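Local coordinates for gamma-glutamyl-gamma-aminobutyraldehyde dehydrogenase (Burkholderia cenocepacia, PDB 4LIH), which probably oxidises aldehydes, such as gamma-glutamyl-gamma-aminobutyraldehyde, to carboxylic acids with NAD(P)+, at residues A[87-90]-A[91-94]; A[95-98]-A[99-103]; A[133-136]-A[137-141]; A[180-183]-A[184-188]; A[212-215]-A[216-219]. All blocks are in the same frame, centred on the assembly; numbering follows the deposited sequence. Where two conformers were deposited one is given.

Interaction 1 of 5, residues A[87-90]-A[91-94]; sequences NPRA and RKAV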
loop_
_atom_site.group_PDB
_atom_site.type_symbol
_atom_site.label_atom_id
_atom_site.label_comp_id
_atom_site.label_asym_id
_atom_site.label_seq_id
_atom_site.Cartn_x
_atom_site.Cartn_y
_atom_site.Cartn_z
ATOM N N ASN A 87 6.098 22.824 1.095
ATOM C CA ASN A 87 5.635 21.750 0.240
ATOM C C ASN A 87 6.599 20.574 0.263
ATOM O O ASN A 87 7.804 20.763 0.456
ATOM C CB ASN A 87 5.515 22.256 -1.173
ATOM C CG ASN A 87 4.371 23.202 -1.341
ATOM O OD1 ASN A 87 3.334 23.039 -0.703
ATOM N ND2 ASN A 87 4.545 24.187 -2.220
ATOM N N PRO A 88 6.087 19.359 0.019
ATOM C CA PRO A 88 6.966 18.167 0.082
ATOM C C PRO A 88 8.300 18.319 -0.685
ATOM O O PRO A 88 9.358 18.002 -0.161
ATOM C CB PRO A 88 6.087 17.077 -0.521
ATOM C CG PRO A 88 4.691 17.487 -0.054
ATOM C CD PRO A 88 4.673 18.982 -0.212
ATOM N N ARG A 89 8.242 18.796 -1.925
ATOM C CA ARG A 89 9.445 18.882 -2.750
ATOM C C ARG A 89 10.448 19.879 -2.140
ATOM O O ARG A 89 11.644 19.689 -2.235
ATOM C CB ARG A 89 9.073 19.291 -4.177
ATOM C CG ARG A 89 8.418 18.122 -4.934
ATOM C CD ARG A 89 7.777 18.557 -6.257
ATOM N NE ARG A 89 8.849 18.810 -7.212
ATOM C CZ ARG A 89 8.729 19.407 -8.393
ATOM N NH1 ARG A 89 7.566 19.812 -8.837
ATOM N NH2 ARG A 89 9.799 19.507 -9.141
ATOM N N ALA A 90 9.927 20.937 -1.540
ATOM C CA ALA A 90 10.769 21.980 -0.910
ATOM C C ALA A 90 11.474 21.446 0.351
ATOM O O ALA A 90 12.649 21.694 0.559
ATOM C CB ALA A 90 9.925 23.189 -0.585
ATOM N N ARG A 91 10.775 20.701 1.193
ATOM C CA ARG A 91 11.467 20.070 2.340
ATOM C C ARG A 91 12.491 19.025 1.892
ATOM O O ARG A 91 13.534 18.910 2.452
ATOM C CB ARG A 91 10.505 19.321 3.270
ATOM C CG ARG A 91 9.770 20.216 4.214
ATOM C CD ARG A 91 9.387 19.457 5.474
ATOM N NE ARG A 91 8.531 18.351 5.153
ATOM C CZ ARG A 91 7.270 18.426 4.767
ATOM N NH1 ARG A 91 6.623 19.596 4.681
ATOM N NH2 ARG A 91 6.635 17.323 4.496
ATOM N N LYS A 92 12.146 18.265 0.873
ATOM C CA LYS A 92 13.069 17.269 0.323
ATOM C C LYS A 92 14.345 17.975 -0.159
ATOM O O LYS A 92 15.442 17.456 0.056
ATOM C CB LYS A 92 12.452 16.505 -0.830
ATOM C CG LYS A 92 13.473 15.759 -1.664
ATOM C CD LYS A 92 12.811 14.948 -2.799
ATOM C CE LYS A 92 12.064 15.788 -3.827
ATOM N NZ LYS A 92 11.777 14.988 -5.039
ATOM N N ALA A 93 14.188 19.136 -0.793
ATOM C CA ALA A 93 15.356 19.820 -1.342
ATOM C C ALA A 93 16.301 20.286 -0.213
ATOM O O ALA A 93 17.504 20.087 -0.309
ATOM C CB ALA A 93 14.963 20.990 -2.234
ATOM N N VAL A 94 15.756 20.855 0.853
ATOM C CA VAL A 94 16.581 21.255 2.016
ATOM C C VAL A 94 17.304 20.064 2.655
ATOM O O VAL A 94 18.490 20.136 2.894
ATOM C CB VAL A 94 15.762 22.044 3.050
ATOM C CG1 VAL A 94 16.541 22.296 4.326
ATOM C CG2 VAL A 94 15.289 23.357 2.444
HETATM O O HOH W 1 11.550 17.566 -6.594
#
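Arg89 and Lys92 stand one turn apart at the start of a helix and reach along the same flank, bridged by one water between Arg89 NE and Lys92 NZ. That water accepts from Arg89 NE at 3.0 Å, lying at the edge of the guanidinium and in its plane, and from Lys92 NZ, also at 3.0 Å. Two cationic groups thus share one acceptor, while Arg89 NE and Lys92 NZ stay 5.3 Å apart. Lys92 gets there by an extended start and a bend at chi3 (63°), which brings CE to 4.2 Å from Arg89 CA. Its charge is probably offset by salt bridges to Asp144 and to Glu141 of a third subunit, whose Tyr134 makes a cation-pi contact with Arg89.

These are the first turns of helix 88-104. Asn87 holds the N-cap position without a side-chain cap, and its OD1 is instead bonded to the backbone of His155 of a second subunit. Asn87 O accepts from Arg91 N at 3.1 Å, with an N-H...O angle of 164°. Arg91 sends its chain off in another direction, bent at chi3, and NE bonds to Ala191 O. Farther on, Val94 CG2 lies 3.6 Å from Ala90 O.

Interaction 2 of 5, residues A[95-98]-A[99-103]; sequences LLRW and AALMR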
loop_
_atom_site.group_PDB
_atom_site.type_symbol
_atom_site.label_atom_id
_atom_site.label_comp_id
_atom_site.label_asym_id
_atom_site.label_seq_id
_atom_site.Cartn_x
_atom_site.Cartn_y
_atom_site.Cartn_z
ATOM N N LEU A 95 16.592 18.970 2.905
ATOM C CA LEU A 95 17.209 17.809 3.515
ATOM C C LEU A 95 18.301 17.195 2.623
ATOM O O LEU A 95 19.355 16.829 3.113
ATOM C CB LEU A 95 16.157 16.770 3.935
ATOM C CG LEU A 95 15.182 17.251 5.004
ATOM C CD1 LEU A 95 14.003 16.277 5.068
ATOM C CD2 LEU A 95 15.875 17.387 6.361
ATOM N N LEU A 96 18.064 17.100 1.321
ATOM C CA LEU A 96 19.128 16.711 0.401
ATOM C C LEU A 96 20.375 17.611 0.505
ATOM O O LEU A 96 21.518 17.104 0.499
ATOM C CB LEU A 96 18.613 16.633 -1.064
ATOM C CG LEU A 96 17.630 15.495 -1.355
ATOM C CD1 LEU A 96 17.259 15.451 -2.864
ATOM C CD2 LEU A 96 18.266 14.231 -0.950
ATOM N N ARG A 97 20.185 18.928 0.595
ATOM C CA ARG A 97 21.321 19.810 0.718
ATOM C C ARG A 97 22.108 19.563 2.019
ATOM O O ARG A 97 23.313 19.666 2.052
ATOM C CB ARG A 97 20.878 21.272 0.634
ATOM C CG ARG A 97 21.985 22.284 0.828
ATOM C CD ARG A 97 23.004 22.167 -0.277
ATOM N NE ARG A 97 24.138 23.070 -0.105
ATOM C CZ ARG A 97 25.376 22.796 -0.486
ATOM N NH1 ARG A 97 25.668 21.637 -1.036
ATOM N NH2 ARG A 97 26.339 23.680 -0.268
ATOM N N TRP A 98 21.411 19.229 3.093
ATOM C CA TRP A 98 22.068 19.000 4.383
ATOM C C TRP A 98 22.923 17.746 4.313
ATOM O O TRP A 98 24.101 17.750 4.701
ATOM C CB TRP A 98 21.002 18.883 5.465
ATOM C CG TRP A 98 21.474 18.704 6.851
ATOM C CD1 TRP A 98 22.654 19.094 7.397
ATOM C CD2 TRP A 98 20.693 18.167 7.908
ATOM N NE1 TRP A 98 22.657 18.820 8.751
ATOM C CE2 TRP A 98 21.475 18.199 9.071
ATOM C CE3 TRP A 98 19.416 17.606 7.963
ATOM C CZ2 TRP A 98 21.000 17.759 10.297
ATOM C CZ3 TRP A 98 18.960 17.140 9.183
ATOM C CH2 TRP A 98 19.742 17.241 10.329
ATOM N N ALA A 99 22.351 16.697 3.738
ATOM C CA ALA A 99 23.062 15.471 3.523
ATOM C C ALA A 99 24.270 15.658 2.621
ATOM O O ALA A 99 25.343 15.119 2.923
ATOM C CB ALA A 99 22.143 14.430 2.914
ATOM N N ALA A 100 24.097 16.387 1.532
ATOM C CA ALA A 100 25.247 16.769 0.662
ATOM C C ALA A 100 26.357 17.449 1.468
ATOM O O ALA A 100 27.548 17.161 1.282
ATOM C CB ALA A 100 24.798 17.666 -0.471
ATOM N N LEU A 101 25.965 18.370 2.348
ATOM C CA LEU A 101 26.928 19.011 3.230
ATOM C C LEU A 101 27.612 18.011 4.146
ATOM O O LEU A 101 28.842 18.055 4.309
ATOM C CB LEU A 101 26.304 20.143 4.036
ATOM C CG LEU A 101 26.016 21.430 3.246
ATOM C CD1 LEU A 101 25.086 22.312 4.043
ATOM C CD2 LEU A 101 27.275 22.202 2.913
ATOM N N MET A 102 26.853 17.094 4.740
ATOM C CA MET A 102 27.481 16.082 5.579
ATOM C C MET A 102 28.555 15.363 4.767
ATOM O O MET A 102 29.656 15.127 5.261
ATOM C CB MET A 102 26.496 15.048 6.089
ATOM C CG MET A 102 25.460 15.587 7.039
ATOM S SD MET A 102 24.404 14.231 7.653
ATOM C CE MET A 102 23.107 15.265 8.238
ATOM N N ARG A 103 28.225 15.026 3.533
ATOM C CA ARG A 103 29.138 14.328 2.681
ATOM C C ARG A 103 30.374 15.189 2.326
ATOM O O ARG A 103 31.500 14.685 2.298
ATOM C CB ARG A 103 28.412 13.833 1.420
ATOM C CG ARG A 103 27.441 12.721 1.726
ATOM C CD ARG A 103 26.820 12.141 0.457
ATOM N NE ARG A 103 25.779 11.152 0.763
ATOM C CZ ARG A 103 25.997 9.865 1.058
ATOM N NH1 ARG A 103 27.234 9.336 1.102
ATOM N NH2 ARG A 103 24.963 9.083 1.319
#
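Trp98 and Met102, one turn apart on the helix, make a Met-aromatic contact in which the methyl does the touching. Met102 CE sits over one face of the indole, 3.6 Å from the centroid of the five-membered ring and 15° off its normal, a CH-pi geometry; its closest ring atom is Trp98 CE2 at 3.5 Å. The sulfur is also above the face but more distant, with Met102 SD 5.1 Å from the same centroid. A Met102 chain extended beyond CG carries CE out to the ring.

The second side-chain pair is of apolar carbon against a flat cation. Leu101 CD2 lies over a face of the Arg97 guanidinium, toward its rim, at 3.6 Å from Arg97 NH2. A bend at chi2 (64°) folds the arginine along the helix to this position, and its NH1 forms a salt bridge with Glu104.

Both pairs belong to the second half of helix 88-104, which packs between neighbouring helices. Leu95 and Ala99 meet helix 121-142, Trp98 and Leu101 meet helix 206-218, and the Trp98 ring also stacks on Phe186, its NE1 bonded to Val211 O.

The backbone bonds are regular i to i+4 links. Met102 N reaches Trp98 O at 2.8 Å, and Ala99 N reaches Leu95 O at 3.1 Å. Leu101 CG, finally, lies 3.4 Å from Arg97 O.

Interaction 3 of 5, residues A[133-136]-A[137-141]; sequences AYCV and EWFAE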
loop_
_atom_site.group_PDB
_atom_site.type_symbol
_atom_site.label_atom_id
_atom_site.label_comp_id
_atom_site.label_asym_id
_atom_site.label_seq_id
_atom_site.Cartn_x
_atom_site.Cartn_y
_atom_site.Cartn_z
ATOM N N ALA A 133 24.016 10.281 6.275
ATOM C CA ALA A 133 23.686 11.073 5.109
ATOM C C ALA A 133 22.637 10.288 4.298
ATOM O O ALA A 133 21.643 10.863 3.936
ATOM C CB ALA A 133 24.900 11.356 4.276
ATOM N N TYR A 134 22.828 8.951 4.184
ATOM C CA TYR A 134 21.874 8.063 3.453
ATOM C C TYR A 134 20.536 8.073 4.126
ATOM O O TYR A 134 19.503 8.198 3.476
ATOM C CB TYR A 134 22.429 6.669 3.296
ATOM C CG TYR A 134 21.445 5.523 2.926
ATOM C CD1 TYR A 134 20.719 5.524 1.738
ATOM C CD2 TYR A 134 21.353 4.397 3.726
ATOM C CE1 TYR A 134 19.864 4.496 1.384
ATOM C CE2 TYR A 134 20.523 3.337 3.381
ATOM C CZ TYR A 134 19.788 3.368 2.224
ATOM O OH TYR A 134 18.964 2.291 1.927
ATOM N N CYS A 135 20.544 8.063 5.462
ATOM C CA CYS A 135 19.277 8.095 6.169
ATOM C C CYS A 135 18.498 9.393 5.897
ATOM O O CYS A 135 17.306 9.363 5.557
ATOM C CB CYS A 135 19.481 7.841 7.650
ATOM S SG CYS A 135 17.967 7.883 8.621
ATOM N N VAL A 136 19.170 10.526 5.981
ATOM C CA VAL A 136 18.543 11.793 5.692
ATOM C C VAL A 136 18.042 11.833 4.222
ATOM O O VAL A 136 16.919 12.256 3.939
ATOM C CB VAL A 136 19.501 12.941 5.977
ATOM C CG1 VAL A 136 18.912 14.257 5.465
ATOM C CG2 VAL A 136 19.770 13.006 7.482
ATOM N N GLU A 137 18.875 11.408 3.293
ATOM C CA GLU A 137 18.502 11.421 1.895
ATOM C C GLU A 137 17.293 10.569 1.573
ATOM O O GLU A 137 16.431 10.944 0.732
ATOM C CB GLU A 137 19.684 10.949 1.011
ATOM C CG GLU A 137 20.879 11.910 0.962
ATOM C CD GLU A 137 22.204 11.254 0.589
ATOM O OE1 GLU A 137 22.366 10.018 0.495
ATOM O OE2 GLU A 137 23.153 12.007 0.411
ATOM N N TRP A 138 17.236 9.390 2.193
ATOM C CA TRP A 138 16.174 8.411 1.885
ATOM C C TRP A 138 14.846 8.955 2.398
ATOM O O TRP A 138 13.855 8.976 1.684
ATOM C CB TRP A 138 16.510 7.076 2.528
ATOM C CG TRP A 138 15.725 5.892 2.065
ATOM C CD1 TRP A 138 16.062 5.028 1.069
ATOM C CD2 TRP A 138 14.500 5.419 2.608
ATOM N NE1 TRP A 138 15.093 4.049 0.925
ATOM C CE2 TRP A 138 14.141 4.239 1.885
ATOM C CE3 TRP A 138 13.649 5.883 3.608
ATOM C CZ2 TRP A 138 12.959 3.525 2.134
ATOM C CZ3 TRP A 138 12.476 5.136 3.896
ATOM C CH2 TRP A 138 12.160 3.960 3.138
ATOM N N PHE A 139 14.832 9.493 3.614
ATOM C CA PHE A 139 13.566 10.047 4.089
ATOM C C PHE A 139 13.159 11.295 3.300
ATOM O O PHE A 139 11.979 11.499 3.058
ATOM C CB PHE A 139 13.542 10.243 5.608
ATOM C CG PHE A 139 13.382 8.935 6.364
ATOM C CD1 PHE A 139 12.131 8.275 6.393
ATOM C CD2 PHE A 139 14.491 8.298 6.901
ATOM C CE1 PHE A 139 11.969 7.059 7.075
ATOM C CE2 PHE A 139 14.338 7.085 7.545
ATOM C CZ PHE A 139 13.095 6.474 7.631
ATOM N N ALA A 140 14.146 12.082 2.858
ATOM C CA ALA A 140 13.899 13.235 2.023
ATOM C C ALA A 140 13.243 12.766 0.741
ATOM O O ALA A 140 12.220 13.312 0.288
ATOM C CB ALA A 140 15.202 13.947 1.689
ATOM N N GLU A 141 13.831 11.735 0.154
ATOM C CA GLU A 141 13.353 11.219 -1.137
ATOM C C GLU A 141 11.993 10.519 -1.006
ATOM O O GLU A 141 11.302 10.332 -1.984
ATOM C CB GLU A 141 14.367 10.218 -1.687
ATOM C CG GLU A 141 15.639 10.826 -2.246
ATOM C CD GLU A 141 16.675 9.769 -2.645
ATOM O OE1 GLU A 141 16.542 8.607 -2.244
ATOM O OE2 GLU A 141 17.623 10.070 -3.398
#
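Tyr134 and Trp138 run side by side and point the same way from successive turns of helix 121-142. Each has CG on the far side of CB from its own backbone N, which explains the shared direction. Tyr134 CE1 then lies 3.9 Å from Trp138 CD1. The planes are inclined by 72° with centroids 5.6 Å apart, so the rings meet obliquely.

Cys135 and Phe139 repeat the one-turn spacing. The sulfur approaches the phenyl edge: Cys135 SG is 5.0 Å from the ring centroid, 83° off the normal and 3.9 Å from Phe139 CE2. Cys135 O also lies near the plane at that edge, 3.3 Å from Phe139 CD2. Over one face of the phenyl ring, near its centre, sits Trp138 CE3.

Glu137 folds back along the helix, with CG beside its backbone N (chi1 -68°), so that CG comes to 3.2 Å from Ala133 O. The carboxylate extends toward Arg103 of helix 88-104, with which it forms a salt bridge.

The polar ends in this largely buried patch find partners elsewhere, while the aromatic carbons pack against one another along the helix surface. Tyr134 OH accepts a hydrogen bond from Met469 N, which ties it to the neighbouring loop. Trp138 NE1 spends its N-H on Asp144 O of a third subunit, so this face of the helix lies at a subunit interface.

Interaction 4 of 5, residues A[180-183]-A[184-188]; sequences LMAA and WKFGP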
loop_
_atom_site.group_PDB
_atom_site.type_symbol
_atom_site.label_atom_id
_atom_site.label_comp_id
_atom_site.label_asym_id
_atom_site.label_seq_id
_atom_site.Cartn_x
_atom_site.Cartn_y
_atom_site.Cartn_z
ATOM N N LEU A 180 25.016 8.351 13.671
ATOM C CA LEU A 180 24.166 7.441 12.929
ATOM C C LEU A 180 22.805 7.266 13.616
ATOM O O LEU A 180 21.751 7.383 12.967
ATOM C CB LEU A 180 24.919 6.136 12.690
ATOM C CG LEU A 180 24.246 4.994 11.925
ATOM C CD1 LEU A 180 23.224 4.272 12.792
ATOM C CD2 LEU A 180 23.635 5.543 10.653
ATOM N N MET A 181 22.819 7.036 14.929
ATOM C CA MET A 181 21.565 6.938 15.702
ATOM C C MET A 181 20.843 8.251 15.740
ATOM O O MET A 181 19.621 8.294 15.626
ATOM C CB MET A 181 21.773 6.419 17.136
ATOM C CG MET A 181 22.117 4.929 17.206
ATOM S SD MET A 181 21.077 3.719 16.336
ATOM C CE MET A 181 19.417 4.315 16.838
ATOM N N ALA A 182 21.582 9.343 15.884
ATOM C CA ALA A 182 20.986 10.694 15.817
ATOM C C ALA A 182 20.174 10.836 14.532
ATOM O O ALA A 182 18.977 11.166 14.557
ATOM C CB ALA A 182 22.062 11.784 15.953
ATOM N N ALA A 183 20.814 10.559 13.406
ATOM C CA ALA A 183 20.181 10.693 12.097
ATOM C C ALA A 183 18.979 9.737 11.923
ATOM O O ALA A 183 18.013 10.073 11.268
ATOM C CB ALA A 183 21.200 10.422 11.031
ATOM N N TRP A 184 19.047 8.533 12.498
ATOM C CA TRP A 184 17.882 7.596 12.454
ATOM C C TRP A 184 16.635 8.204 13.124
ATOM O O TRP A 184 15.503 7.891 12.746
ATOM C CB TRP A 184 18.214 6.262 13.155
ATOM C CG TRP A 184 18.996 5.332 12.314
ATOM C CD1 TRP A 184 19.692 5.646 11.180
ATOM C CD2 TRP A 184 19.182 3.927 12.517
ATOM N NE1 TRP A 184 20.319 4.527 10.683
ATOM C CE2 TRP A 184 20.006 3.457 11.472
ATOM C CE3 TRP A 184 18.753 3.023 13.502
ATOM C CZ2 TRP A 184 20.409 2.108 11.362
ATOM C CZ3 TRP A 184 19.123 1.662 13.373
ATOM C CH2 TRP A 184 19.958 1.240 12.318
ATOM N N LYS A 185 16.857 9.040 14.134
ATOM C CA LYS A 185 15.782 9.857 14.711
ATOM C C LYS A 185 15.462 11.092 13.874
ATOM O O LYS A 185 14.323 11.277 13.458
ATOM C CB LYS A 185 16.075 10.303 16.145
ATOM C CG LYS A 185 16.525 9.229 17.134
ATOM C CD LYS A 185 15.688 7.983 17.159
ATOM C CE LYS A 185 16.231 7.062 18.231
ATOM N NZ LYS A 185 15.618 5.712 18.162
ATOM N N PHE A 186 16.435 11.959 13.618
ATOM C CA PHE A 186 16.093 13.258 13.018
ATOM C C PHE A 186 15.766 13.207 11.516
ATOM O O PHE A 186 15.107 14.105 10.999
ATOM C CB PHE A 186 17.139 14.347 13.355
ATOM C CG PHE A 186 18.520 14.139 12.771
ATOM C CD1 PHE A 186 18.743 14.139 11.395
ATOM C CD2 PHE A 186 19.632 14.078 13.605
ATOM C CE1 PHE A 186 20.018 13.994 10.897
ATOM C CE2 PHE A 186 20.908 13.941 13.103
ATOM C CZ PHE A 186 21.112 13.915 11.747
ATOM N N GLY A 187 16.307 12.233 10.822
ATOM C CA GLY A 187 15.988 12.006 9.390
ATOM C C GLY A 187 14.504 11.861 9.154
ATOM O O GLY A 187 13.872 12.708 8.506
ATOM N N PRO A 188 13.899 10.837 9.755
ATOM C CA PRO A 188 12.429 10.765 9.575
ATOM C C PRO A 188 11.625 11.870 10.289
ATOM O O PRO A 188 10.611 12.348 9.764
ATOM C CB PRO A 188 12.086 9.409 10.173
ATOM C CG PRO A 188 13.244 9.025 11.051
ATOM C CD PRO A 188 14.456 9.614 10.370
#
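Phe186 lies flat against the backbone of Ala183, the tightest part of this turn. Ala183 CA stands over the centre of the phenyl face, 3.4 Å from its centroid and 12° off the normal, a CH-pi contact. The ring comes back over the preceding turn because Phe186 CG is set between its own N and carbonyl carbon (chi1 66°). Its rim is also close to Ala182, with Phe186 CD2 at 3.1 Å from Ala182 O and CE2 at 3.8 Å from Ala182 CB. Val136 packs on this ring and Phe225 meets it edge-to-face.

The segments belong to helix 178-191, the crossover helix of a beta-alpha-beta unit between strands 157-172 and 195-199, as in the dinucleotide-binding domain of aldehyde dehydrogenases. Gly187 N bonds to Ala183 O at 2.8 Å, and the helix kinks at Pro188, whose N has no bond to the turn before. Lys185 turns into the buried interior: its NZ forms a salt bridge with Asp484 and a hydrogen bond with Thr250, and its side chain is about 4 Å from that of Glu274, the predicted active-site residue.

The partly exposed side holds Leu180 and Trp184. In one of two Leu180 conformers, so less certainly, CD1 is over one indole face, 3.8 Å from the centroid of the five-membered ring, while CD2 lies 3.5 Å from Trp184 NE1. Met181 curls round through bends at chi2 and chi3 to a Met-aromatic contact, oblique to the ring, with CE 3.6 Å from Trp184 CE3. A MES molecule, probably from the crystallisation liquor, binds near this indole.

Interaction 5 of 5, residues A[212-215]-A[216-219]; sequences AQLA and FEAG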
loop_
_atom_site.group_PDB
_atom_site.type_symbol
_atom_site.label_atom_id
_atom_site.label_comp_id
_atom_site.label_asym_id
_atom_site.label_seq_id
_atom_site.Cartn_x
_atom_site.Cartn_y
_atom_site.Cartn_z
ATOM N N ALA A 212 24.317 20.226 13.350
ATOM C CA ALA A 212 23.358 21.294 13.655
ATOM C C ALA A 212 23.709 22.555 12.882
ATOM O O ALA A 212 22.833 23.193 12.323
ATOM C CB ALA A 212 23.352 21.600 15.145
ATOM N N GLN A 213 25.005 22.876 12.883
ATOM C CA GLN A 213 25.544 24.011 12.161
ATOM C C GLN A 213 25.283 23.841 10.668
ATOM O O GLN A 213 24.785 24.749 10.003
ATOM C CB GLN A 213 27.049 24.146 12.441
ATOM C CG GLN A 213 27.384 24.464 13.897
ATOM C CD GLN A 213 28.874 24.680 14.146
ATOM O OE1 GLN A 213 29.686 23.775 13.960
ATOM N NE2 GLN A 213 29.226 25.876 14.618
ATOM N N LEU A 214 25.583 22.646 10.166
ATOM C CA LEU A 214 25.355 22.304 8.757
ATOM C C LEU A 214 23.876 22.341 8.409
ATOM O O LEU A 214 23.520 22.785 7.346
ATOM C CB LEU A 214 25.958 20.954 8.414
ATOM C CG LEU A 214 27.465 20.851 8.616
ATOM C CD1 LEU A 214 27.851 19.409 8.342
ATOM C CD2 LEU A 214 28.284 21.847 7.764
ATOM N N ALA A 215 23.016 21.966 9.346
ATOM C CA ALA A 215 21.568 22.000 9.117
ATOM C C ALA A 215 21.084 23.418 8.825
ATOM O O ALA A 215 20.349 23.652 7.862
ATOM C CB ALA A 215 20.825 21.437 10.329
ATOM N N PHE A 216 21.487 24.349 9.664
ATOM C CA PHE A 216 21.155 25.748 9.470
ATOM C C PHE A 216 21.771 26.290 8.168
ATOM O O PHE A 216 21.111 27.013 7.432
ATOM C CB PHE A 216 21.603 26.592 10.683
ATOM C CG PHE A 216 21.144 28.034 10.618
ATOM C CD1 PHE A 216 19.800 28.362 10.797
ATOM C CD2 PHE A 216 22.038 29.057 10.360
ATOM C CE1 PHE A 216 19.356 29.685 10.744
ATOM C CE2 PHE A 216 21.588 30.390 10.263
ATOM C CZ PHE A 216 20.247 30.689 10.458
ATOM N N GLU A 217 23.009 25.912 7.878
ATOM C CA GLU A 217 23.661 26.285 6.620
ATOM C C GLU A 217 22.852 25.807 5.387
ATOM O O GLU A 217 22.800 26.476 4.360
ATOM C CB GLU A 217 25.066 25.672 6.578
ATOM C CG GLU A 217 25.907 26.164 5.419
ATOM C CD GLU A 217 27.276 25.517 5.371
ATOM O OE1 GLU A 217 27.784 25.147 6.423
ATOM O OE2 GLU A 217 27.881 25.461 4.282
ATOM N N ALA A 218 22.224 24.644 5.507
ATOM C CA ALA A 218 21.470 24.053 4.398
ATOM C C ALA A 218 20.092 24.652 4.209
ATOM O O ALA A 218 19.434 24.352 3.197
ATOM C CB ALA A 218 21.332 22.552 4.621
ATOM N N GLY A 219 19.611 25.408 5.210
ATOM C CA GLY A 219 18.278 25.995 5.159
ATOM C C GLY A 219 17.232 25.438 6.123
ATOM O O GLY A 219 16.059 25.753 6.014
#
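Leu214 and Glu217 lie alongside one another, pointing the same way, three residues apart on the last turns of a helix. A methyl meets a carboxylate oxygen: Leu214 CD2 is 3.6 Å from Glu217 OE1. The glutamate chain is extended beyond CG, and with chi1 at -171° its CG sits beside the carbonyl carbon, which carries the carboxylate alongside the leucine. Closer to the backbone, Glu217 CB is 3.4 Å from Leu214 O.

The next shell is the main chain that sets this spacing. Glu217 N bonds to Gln213 O at 3.0 Å, and Phe216 N bonds to Ala212 O at 3.2 Å. Ala218 N, at the end, is shared: it bonds to Leu214 O at 2.9 Å and weakly to Ala215 O at 3.2 Å, the angle to the latter being 126°. Here helix 206-218, the crossover between parallel strands 195-199 and 225-227 in a beta-alpha-beta unit, is closed by a Schellman motif. Gly219 leaves the helix with positive phi (111°), and its N bonds to Phe216 O at 3.1 Å.

Beyond the helix, neighbouring elements pack against its faces. Ala215, Glu217 and Ala218 meet helix 88-104, and Ala212 and Ala215 contact Phe225 of strand 225-227. On a further side Phe216, itself largely in solvent, touches Phe31 of strand 30-32, which Ala212 and Gln213 also meet.

In the fold
Along the chain the five contacts come in series on four helices: interactions 1 and 2 on helix 88-104, with centres 13 Å apart, then interaction 3 on helix 121-142, interaction 4 on helix 178-191 and interaction 5 on helix 206-218. Interaction 2 is about 9 Å, centre to centre, from both 3 and 5. Interactions 3 and 4, 10 Å apart, also touch, whereas 3 and 5 do not. Helix 88-104 thus bridges helices 121-142 and 206-218, the latter a crossover of the beta-alpha-beta region. Interactions 1 and 3 both meet a third subunit, while interaction 4 approaches the predicted active site, so the packed helices span from a subunit interface toward that site.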